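Local coordinates for conserved hypothetical protein NMB0706 (Neisseria meningitidis, PDB 1RV9) that is of unknown function but belongs to the multi-copper polyphenol oxidoreductase laccase family and may be an enzyme, at residues A136-L141 / D181-P186; A193-G196 / F202-D205. All blocks are in the same frame, centred on the assembly; numbering follows the deposited sequence.

Contact 1: A136-L141 / D181-P186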
# COMPACT_ATOMS: atom_id res chain seq x y z
N ALA A 136 3.91 2.77 0.95
CA ALA A 136 4.65 3.86 0.35
C ALA A 136 4.07 5.25 0.54
O ALA A 136 3.43 5.79 -0.36
CB ALA A 136 4.86 3.58 -1.15
N GLY A 137 4.28 5.81 1.73
CA GLY A 137 3.85 7.18 1.98
C GLY A 137 4.96 7.95 1.27
O GLY A 137 5.88 7.32 0.75
N TRP A 138 4.91 9.27 1.25
CA TRP A 138 5.97 9.98 0.54
C TRP A 138 7.34 9.76 1.17
O TRP A 138 8.34 9.70 0.47
CB TRP A 138 5.67 11.48 0.42
CG TRP A 138 5.85 12.29 1.66
CD1 TRP A 138 4.89 12.59 2.59
CD2 TRP A 138 7.05 12.95 2.09
NE1 TRP A 138 5.42 13.40 3.57
CE2 TRP A 138 6.74 13.63 3.29
CE3 TRP A 138 8.35 13.02 1.58
CZ2 TRP A 138 7.69 14.39 3.99
CZ3 TRP A 138 9.29 13.77 2.27
CH2 TRP A 138 8.96 14.44 3.46
N ARG A 139 7.39 9.62 2.50
CA ARG A 139 8.67 9.42 3.17
C ARG A 139 9.30 8.07 2.81
O ARG A 139 10.47 8.01 2.44
CB ARG A 139 8.50 9.52 4.69
CG ARG A 139 8.27 10.95 5.17
CD ARG A 139 7.87 11.00 6.63
NE ARG A 139 7.58 12.37 7.05
CZ ARG A 139 8.51 13.29 7.30
NH1 ARG A 139 9.80 12.99 7.18
NH2 ARG A 139 8.15 14.52 7.65
N GLY A 140 8.52 7.00 2.91
CA GLY A 140 9.06 5.69 2.57
C GLY A 140 9.36 5.56 1.09
O GLY A 140 10.32 4.89 0.70
N LEU A 141 8.54 6.19 0.27
CA LEU A 141 8.73 6.12 -1.18
C LEU A 141 10.04 6.81 -1.55
O LEU A 141 10.86 6.25 -2.29
CB LEU A 141 7.54 6.76 -1.90
CG LEU A 141 7.50 6.61 -3.43
CD1 LEU A 141 7.47 5.14 -3.80
CD2 LEU A 141 6.27 7.33 -3.98
N ASP A 181 11.89 18.25 -2.97
CA ASP A 181 13.33 18.00 -2.91
C ASP A 181 13.68 16.57 -2.52
O ASP A 181 14.65 16.00 -3.02
CB ASP A 181 14.01 18.97 -1.94
CG ASP A 181 13.94 20.41 -2.41
OD1 ASP A 181 13.75 20.65 -3.62
OD2 ASP A 181 14.10 21.32 -1.56
N ALA A 182 12.90 15.98 -1.62
CA ALA A 182 13.16 14.62 -1.16
C ALA A 182 13.20 13.65 -2.34
O ALA A 182 13.88 12.62 -2.28
CB ALA A 182 12.08 14.18 -0.17
N PHE A 183 12.48 13.97 -3.40
CA PHE A 183 12.43 13.14 -4.59
C PHE A 183 13.31 13.65 -5.73
O PHE A 183 14.17 12.93 -6.24
CB PHE A 183 11.00 13.05 -5.12
CG PHE A 183 10.10 12.17 -4.31
CD1 PHE A 183 10.11 10.79 -4.48
CD2 PHE A 183 9.21 12.72 -3.38
CE1 PHE A 183 9.24 9.97 -3.76
CE2 PHE A 183 8.35 11.91 -2.65
CZ PHE A 183 8.36 10.54 -2.84
N CYS A 184 13.10 14.91 -6.10
CA CYS A 184 13.80 15.52 -7.23
C CYS A 184 15.27 15.89 -7.11
O CYS A 184 15.95 16.02 -8.13
CB CYS A 184 13.01 16.73 -7.70
SG CYS A 184 11.30 16.32 -8.07
N THR A 185 15.78 16.08 -5.89
CA THR A 185 17.19 16.42 -5.77
C THR A 185 18.00 15.17 -6.12
O THR A 185 18.89 15.21 -6.97
CB THR A 185 17.53 16.93 -4.35
OG1 THR A 185 16.89 18.20 -4.14
CG2 THR A 185 19.03 17.11 -4.19
N PRO A 186 17.69 14.03 -5.48
CA PRO A 186 18.43 12.80 -5.78
C PRO A 186 17.97 12.10 -7.07
O PRO A 186 18.70 11.30 -7.65
CB PRO A 186 18.20 11.94 -4.54
CG PRO A 186 16.83 12.35 -4.12
CD PRO A 186 16.87 13.85 -4.27

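Contact 2: A193-G196 / F202-D205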
# COMPACT_ATOMS: atom_id res chain seq x y z
N ALA A 193 6.68 14.22 -12.06
CA ALA A 193 5.56 13.76 -11.24
C ALA A 193 5.03 14.84 -10.30
O ALA A 193 4.17 14.57 -9.46
CB ALA A 193 5.97 12.52 -10.45
N PHE A 194 5.55 16.05 -10.43
CA PHE A 194 5.11 17.18 -9.62
C PHE A 194 4.66 18.30 -10.54
O PHE A 194 5.29 18.55 -11.57
CB PHE A 194 6.25 17.73 -8.74
CG PHE A 194 6.65 16.82 -7.62
CD1 PHE A 194 7.57 15.80 -7.83
CD2 PHE A 194 6.11 16.99 -6.34
CE1 PHE A 194 7.95 14.96 -6.78
CE2 PHE A 194 6.49 16.16 -5.29
CZ PHE A 194 7.41 15.14 -5.51
N GLU A 195 3.58 18.98 -10.17
CA GLU A 195 3.10 20.10 -10.96
C GLU A 195 3.01 21.32 -10.05
O GLU A 195 2.29 21.32 -9.06
CB GLU A 195 1.73 19.82 -11.56
CG GLU A 195 1.12 21.05 -12.23
CD GLU A 195 -0.29 20.83 -12.72
OE1 GLU A 195 -0.93 19.84 -12.29
OE2 GLU A 195 -0.78 21.65 -13.52
N GLY A 196 3.77 22.36 -10.40
CA GLY A 196 3.74 23.57 -9.60
C GLY A 196 2.39 24.25 -9.73
O GLY A 196 1.87 24.37 -10.84
N PHE A 202 2.94 22.23 -4.75
CA PHE A 202 2.91 21.32 -5.89
C PHE A 202 1.84 20.26 -5.71
O PHE A 202 1.43 19.96 -4.59
CB PHE A 202 4.24 20.55 -6.01
CG PHE A 202 5.45 21.42 -6.06
CD1 PHE A 202 6.02 21.78 -7.27
CD2 PHE A 202 6.04 21.87 -4.88
CE1 PHE A 202 7.16 22.58 -7.31
CE2 PHE A 202 7.18 22.66 -4.91
CZ PHE A 202 7.74 23.02 -6.12
N LEU A 203 1.41 19.70 -6.83
CA LEU A 203 0.47 18.59 -6.81
C LEU A 203 1.41 17.42 -7.07
O LEU A 203 2.08 17.37 -8.10
CB LEU A 203 -0.55 18.70 -7.94
CG LEU A 203 -1.60 19.80 -7.77
CD1 LEU A 203 -2.55 19.77 -8.95
CD2 LEU A 203 -2.35 19.58 -6.46
N ALA A 204 1.47 16.49 -6.12
CA ALA A 204 2.36 15.34 -6.25
C ALA A 204 1.59 14.11 -6.72
O ALA A 204 0.53 13.78 -6.19
CB ALA A 204 3.04 15.05 -4.92
N ASP A 205 2.14 13.44 -7.73
CA ASP A 205 1.53 12.24 -8.29
C ASP A 205 2.26 11.00 -7.77
O ASP A 205 3.28 10.59 -8.32
CB ASP A 205 1.62 12.29 -9.82
CG ASP A 205 0.83 11.19 -10.49
OD1 ASP A 205 0.51 10.18 -9.83
OD2 ASP A 205 0.54 11.33 -11.70
O HOH W 1 1.33 16.05 -10.41

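Contact 1: A136-L141 / D181-P186
Trp138, in the first turn of helix 138-143, meets Ala182 and Phe183 near the end of helix 177-184. Ala136 ends strand 131-136 of the six-stranded sheet, and the chain turns into the helix at Gly137, the N-cap, whose carbonyl receives the first helical bond, from Leu141 N, 2.9 Å from Gly137 O. Trp138 has its CG lodged between the backbone N and the carbonyl carbon (chi1 75°), which lays the indole beside the other helix. There the rim of its six-membered ring, at CZ3, lies 3.7 Å from Ala182 CB; the methyl sits near the ring plane, at the edge. The small alanine lets the indole edge come close to the helix. One indole face carries Arg139 CG 3.6 Å above its plane, and the flat guanidinium of Arg139 in turn has Trp138 CZ2 over its centre. The Trp138 carbonyl also meets the Phe183 ring: Phe183 CZ is 3.4 Å from Trp138 O, obliquely placed. One turn on, Leu141 has its CG anti to the backbone N (chi1 -172°), and its side chain crosses that of Phe183 at about a right angle. Leu141 CG lies 3.8 Å from Phe183 CE1, while its CB meets the ring edge in plane. Phe183 is long enough to span from its own helix to the other, and Leu209 of helix 206-217 touches both it and Leu141. No hydrogen bond crosses between 136-141 and 181-186; in this alpha-beta-beta-alpha protein the two helices are joined mainly by apolar side-chain contact, besides the approach of Phe183 to the Trp138 carbonyl oxygen, so their hold depends on shape and on the burial of Phe183 and Leu141.

Contact 2: A193-G196 / F202-D205
The ring of Phe194 meets Phe202 at its edge, where Phe202 CB lies near the ring plane, 4.0 Å from Phe194 CD2. Obliquely to the same ring sits the Ala204 methyl, 3.6 Å from Phe194 CE2; the small alanine leaves room for the ring of its partner on the neighbouring strand. The Phe202 ring in turn approaches Gly196 obliquely, with Phe202 CD1 3.7 Å from Gly196 CA. Phe180 of helix 177-184 stacks on Phe202 and meets Phe194 edge-to-face, so the face carrying Phe194, Phe202 and Ala204 lies against helix 177-184. On the other side, Glu195 and Leu203 run alongside each other. The extended glutamate, its CG anti to the backbone N (chi1 172°), brings OE1 3.7 Å from Leu203 CD1. Between the strands, Glu195 and Leu203 form a hydrogen-bonded pair: Glu195 N to Leu203 O is 3.0 Å, and the return bond from Leu203 N to Glu195 O is similar. Asp205 N adds a bond to Ala193 O, 2.9 Å long. A water donates to Leu203 O and, weakly, to Ala193 O. Asp205 is the N-cap of helix 206-217, its OD1 accepting from Ala208 N. Segments 194-196 and 202-204 make an angle of 162° between their N-to-C directions, in an antiparallel beta hairpin of strands 194-198 and 201-204, whose second strand leads directly into a capped helix.

Helix 177-184 is common to both contacts: it supplies Ala182 and Phe183 to contact 1, and Phe194 and Phe202 of contact 2 pack on it; the contact centres lie about 12 Å apart. They meet directly: Phe183 CD2 is 3.7 Å from Phe194 CZ, and Cys184 adds its sulfur to the same ring. Leu209 of helix 206-217 touches Leu141, Phe183 and Phe194, so it lies next to both contacts. Each is partly buried, but contact 2 lies farther from the chain centre and includes the exposed Glu195 and Gly196. Their chemistry follows: contact 1 joins helices by side chains without a cross-link of hydrogen bonds, whereas contact 2 is a hairpin sewn by backbone bonds, with an aromatic inner face.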